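Local coordinates for protein KmHsv2 (Kluyveromyces marxianus, PDB 3VU4) that probably binds phosphoinositides on membranes as a seven-bladed beta-propeller of the PROPPIN family, related to the autophagy protein Atg18, at residues Arg110-Val115 / Lys131-Asp136. Residues are numbered along the deposited sequence; the frame is centred on the assembly and turned at random.
With SO4 (sulfate ion), chain D; SO4 (sulfate ion), chain I.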
ATOM      1  N   ARG A 110       4.819  -7.679 -14.624  1.00 64.20           N
ATOM      2  CA  ARG A 110       5.583  -8.190 -15.762  1.00 66.97           C
ATOM      3  C   ARG A 110       4.747  -8.160 -17.041  1.00 67.27           C
ATOM      4  O   ARG A 110       5.275  -8.292 -18.141  1.00 67.70           O
ATOM      5  CB  ARG A 110       6.067  -9.624 -15.494  1.00 69.50           C
ATOM      6  CG  ARG A 110       7.027  -9.777 -14.307  1.00 72.70           C
ATOM      7  CD  ARG A 110       7.326 -11.254 -14.012  1.00 73.53           C
ATOM      8  NE  ARG A 110       8.091 -11.452 -12.779  1.00 73.52           N
ATOM      9  CZ  ARG A 110       9.379 -11.151 -12.630  1.00 74.44           C
ATOM     10  NH1 ARG A 110      10.065 -10.634 -13.642  1.00 74.87           N
ATOM     11  NH2 ARG A 110       9.982 -11.367 -11.466  1.00 73.25           N
ATOM     12  N   GLU A 111       3.443  -7.956 -16.890  1.00 67.10           N
ATOM     13  CA  GLU A 111       2.532  -7.935 -18.028  1.00 67.13           C
ATOM     14  C   GLU A 111       1.980  -6.563 -18.396  1.00 66.16           C
ATOM     15  O   GLU A 111       1.943  -6.193 -19.571  1.00 66.07           O
ATOM     16  CB  GLU A 111       1.337  -8.834 -17.742  1.00 69.77           C
ATOM     17  CG  GLU A 111       1.656 -10.085 -16.966  1.00 73.46           C
ATOM     18  CD  GLU A 111       1.441 -11.323 -17.797  1.00 75.60           C
ATOM     19  OE1 GLU A 111       2.301 -11.603 -18.662  1.00 76.61           O
ATOM     20  OE2 GLU A 111       0.405 -12.001 -17.594  1.00 76.86           O
ATOM     21  N   PHE A 112       1.540  -5.820 -17.384  1.00 63.93           N
ATOM     22  CA  PHE A 112       0.921  -4.520 -17.606  1.00 61.57           C
ATOM     23  C   PHE A 112       1.577  -3.309 -16.957  1.00 58.85           C
ATOM     24  O   PHE A 112       2.441  -3.428 -16.086  1.00 58.70           O
ATOM     25  CB  PHE A 112      -0.519  -4.571 -17.114  1.00 62.17           C
ATOM     26  CG  PHE A 112      -1.199  -5.867 -17.388  1.00 64.43           C
ATOM     27  CD1 PHE A 112      -1.798  -6.104 -18.616  1.00 65.04           C
ATOM     28  CD2 PHE A 112      -1.238  -6.859 -16.416  1.00 65.79           C
ATOM     29  CE1 PHE A 112      -2.433  -7.313 -18.875  1.00 65.85           C
ATOM     30  CE2 PHE A 112      -1.869  -8.073 -16.663  1.00 67.22           C
ATOM     31  CZ  PHE A 112      -2.469  -8.300 -17.897  1.00 66.63           C
ATOM     32  N   ILE A 113       1.130  -2.141 -17.412  1.00 54.26           N
ATOM     33  CA  ILE A 113       1.557  -0.855 -16.891  1.00 50.09           C
ATOM     34  C   ILE A 113       0.245  -0.100 -16.706  1.00 48.99           C
ATOM     35  O   ILE A 113      -0.334   0.381 -17.677  1.00 49.09           O
ATOM     36  CB  ILE A 113       2.429  -0.065 -17.882  1.00 47.56           C
ATOM     37  CG1 ILE A 113       3.710  -0.836 -18.195  1.00 46.93           C
ATOM     38  CG2 ILE A 113       2.789   1.285 -17.279  1.00 44.78           C
ATOM     39  CD1 ILE A 113       4.664  -0.092 -19.120  1.00 44.09           C
ATOM     40  N   VAL A 114      -0.242  -0.024 -15.471  1.00 46.30           N
ATOM     41  CA  VAL A 114      -1.495   0.674 -15.203  1.00 45.23           C
ATOM     42  C   VAL A 114      -1.178   2.145 -14.940  1.00 45.03           C
ATOM     43  O   VAL A 114      -0.296   2.454 -14.136  1.00 45.92           O
ATOM     44  CB  VAL A 114      -2.227   0.048 -13.981  1.00 44.68           C
ATOM     45  CG1 VAL A 114      -3.567   0.718 -13.771  1.00 40.94           C
ATOM     46  CG2 VAL A 114      -2.411  -1.453 -14.196  1.00 42.45           C
ATOM     47  N   VAL A 115      -1.891   3.041 -15.625  1.00 43.43           N
ATOM     48  CA  VAL A 115      -1.674   4.489 -15.498  1.00 43.98           C
ATOM     49  C   VAL A 115      -2.987   5.288 -15.431  1.00 44.41           C
ATOM     50  O   VAL A 115      -3.830   5.168 -16.322  1.00 46.14           O
ATOM     51  CB  VAL A 115      -0.866   5.042 -16.712  1.00 42.85           C
ATOM     52  CG1 VAL A 115      -0.595   6.528 -16.531  1.00 40.33           C
ATOM     53  CG2 VAL A 115       0.434   4.272 -16.879  1.00 42.85           C
ATOM     54  N   LYS A 131       1.567  -0.601 -26.062  1.00 67.08           N
ATOM     55  CA  LYS A 131       0.287   0.026 -26.375  1.00 66.82           C
ATOM     56  C   LYS A 131      -0.834  -0.501 -25.483  1.00 65.94           C
ATOM     57  O   LYS A 131      -0.667  -1.499 -24.782  1.00 65.95           O
ATOM     58  CB  LYS A 131      -0.058  -0.236 -27.841  1.00 68.68           C
ATOM     59  CG  LYS A 131       1.110  -0.008 -28.802  1.00 71.28           C
ATOM     60  CD  LYS A 131       1.047   1.357 -29.475  1.00 72.61           C
ATOM     61  CE  LYS A 131      -0.082   1.406 -30.503  1.00 74.07           C
ATOM     62  NZ  LYS A 131      -0.092   2.673 -31.287  1.00 75.89           N
ATOM     63  N   ARG A 132      -1.978   0.174 -25.519  1.00 64.13           N
ATOM     64  CA  ARG A 132      -3.136  -0.211 -24.719  1.00 64.05           C
ATOM     65  C   ARG A 132      -3.578  -1.652 -24.964  1.00 64.97           C
ATOM     66  O   ARG A 132      -3.897  -2.021 -26.091  1.00 65.57           O
ATOM     67  CB  ARG A 132      -4.322   0.693 -25.038  1.00 63.14           C
ATOM     68  CG  ARG A 132      -4.207   2.155 -24.644  1.00 62.79           C
ATOM     69  CD  ARG A 132      -5.482   2.856 -25.114  1.00 63.05           C
ATOM     70  NE  ARG A 132      -5.786   4.111 -24.434  1.00 62.66           N
ATOM     71  CZ  ARG A 132      -5.142   5.255 -24.628  1.00 63.24           C
ATOM     72  NH1 ARG A 132      -4.138   5.320 -25.488  1.00 62.78           N
ATOM     73  NH2 ARG A 132      -5.519   6.343 -23.971  1.00 63.95           N
ATOM     74  N   ILE A 133      -3.619  -2.460 -23.912  1.00 64.96           N
ATOM     75  CA  ILE A 133      -4.055  -3.843 -24.040  1.00 65.10           C
ATOM     76  C   ILE A 133      -5.566  -3.921 -23.864  1.00 64.48           C
ATOM     77  O   ILE A 133      -6.170  -4.970 -24.071  1.00 65.70           O
ATOM     78  CB  ILE A 133      -3.432  -4.738 -22.963  1.00 67.53           C
ATOM     79  CG1 ILE A 133      -1.919  -4.561 -22.943  1.00 69.80           C
ATOM     80  CG2 ILE A 133      -3.775  -6.202 -23.239  1.00 68.45           C
ATOM     81  CD1 ILE A 133      -1.245  -5.353 -21.829  1.00 71.98           C
ATOM     82  N   THR A 134      -6.180  -2.811 -23.473  1.00 63.39           N
ATOM     83  CA  THR A 134      -7.618  -2.802 -23.254  1.00 62.28           C
ATOM     84  C   THR A 134      -8.198  -1.395 -23.337  1.00 61.89           C
ATOM     85  O   THR A 134      -7.455  -0.416 -23.373  1.00 62.67           O
ATOM     86  CB  THR A 134      -7.947  -3.394 -21.876  1.00 62.64           C
ATOM     87  OG1 THR A 134      -9.365  -3.418 -21.696  1.00 64.00           O
ATOM     88  CG2 THR A 134      -7.311  -2.559 -20.771  1.00 60.90           C
ATOM     89  N   ASP A 135      -9.524  -1.298 -23.384  1.00 60.82           N
ATOM     90  CA  ASP A 135     -10.182   0.004 -23.453  1.00 61.41           C
ATOM     91  C   ASP A 135      -9.937   0.811 -22.189  1.00 60.40           C
ATOM     92  O   ASP A 135      -9.764   0.249 -21.107  1.00 60.54           O
ATOM     93  CB  ASP A 135     -11.694  -0.148 -23.615  1.00 65.35           C
ATOM     94  CG  ASP A 135     -12.105  -0.510 -25.022  1.00 68.93           C
ATOM     95  OD1 ASP A 135     -11.573   0.102 -25.980  1.00 70.34           O
ATOM     96  OD2 ASP A 135     -12.979  -1.396 -25.166  1.00 70.23           O
ATOM     97  N   ASP A 136      -9.937   2.130 -22.324  1.00 58.21           N
ATOM     98  CA  ASP A 136      -9.743   2.990 -21.166  1.00 55.42           C
ATOM     99  C   ASP A 136     -10.946   2.876 -20.248  1.00 54.41           C
ATOM    100  O   ASP A 136     -12.074   2.685 -20.706  1.00 53.99           O
ATOM    101  CB  ASP A 136      -9.552   4.441 -21.597  1.00 52.86           C
ATOM    102  CG  ASP A 136      -8.158   4.704 -22.112  1.00 53.01           C
ATOM    103  OD1 ASP A 136      -7.335   3.762 -22.060  1.00 49.77           O
ATOM    104  OD2 ASP A 136      -7.887   5.844 -22.557  1.00 52.02           O
TER
HETATM  105  S   SO4 D 402      -2.871   3.150 -28.406  1.00105.41           S
HETATM  106  O1  SO4 D 402      -3.641   2.094 -29.090  1.00104.94           O
HETATM  107  O2  SO4 D 402      -3.798   4.203 -27.955  1.00105.82           O
HETATM  108  O3  SO4 D 402      -2.159   2.576 -27.248  1.00105.26           O
HETATM  109  O4  SO4 D 402      -1.890   3.738 -29.337  1.00105.88           O
HETATM  110  S   SO4 I 407       3.487 -10.239 -12.426  0.50 65.05           S
HETATM  111  O1  SO4 I 407       4.228 -11.026 -13.429  0.50 64.30           O
HETATM  112  O2  SO4 I 407       3.493 -10.957 -11.139  0.50 65.47           O
HETATM  113  O3  SO4 I 407       4.133  -8.930 -12.246  0.50 64.61           O
HETATM  114  O4  SO4 I 407       2.100 -10.046 -12.885  0.50 64.68           O
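Phe-112 and Ile-133 meet within one blade of the seven-bladed PROPPIN beta-propeller, joining the start of strand 112-117 to the loop that leads from strand 120-125 into the outer strand 137-139. The contact is small and apolar. Ile-133 CD1 lies 3.3 Å from Phe-112 CD1, reaching the ring at its edge and near its plane, and the two side chains cross at about a right angle. With CG1 anti to the carbonyl carbon and chi2 at 176°, the isoleucine is stretched out, which carries its terminal methyl across to the ring from a backbone whose nearest approach, Phe-112 CA to Ile-133 CA, is 8.2 Å. Ile-133 CD1 also lies 4.0 Å from Glu-111 O, while Glu-111 CB sits above one face of the Phe-112 ring, offset toward its rim. A large apolar residue suits this buried place, where the Phe-112 side chain also packs on Val-123 and Leu-166.

Each segment holds its own sulfate, probably from the crystallisation liquor. Basic Lys-131 and Arg-132 suit the anion beside their loop, which accepts bonds from Lys-131 NZ and Arg-132 N, with a weak one from Arg-132 NH1; the other accepts one from Arg-110 N and probably one from His-68 NE2. The long Arg-132 also forms a two-pronged, side-on salt bridge with Asp-136: Arg-132 NE hydrogen-bonds Asp-136 OD1 at 2.9 Å from above the carboxylate plane, and Arg-132 NH2 reaches the syn lone pair of Asp-136 OD2 at 2.8 Å. Asp-136 OD1 is further hydrogen-bonded to Ser-122 OG.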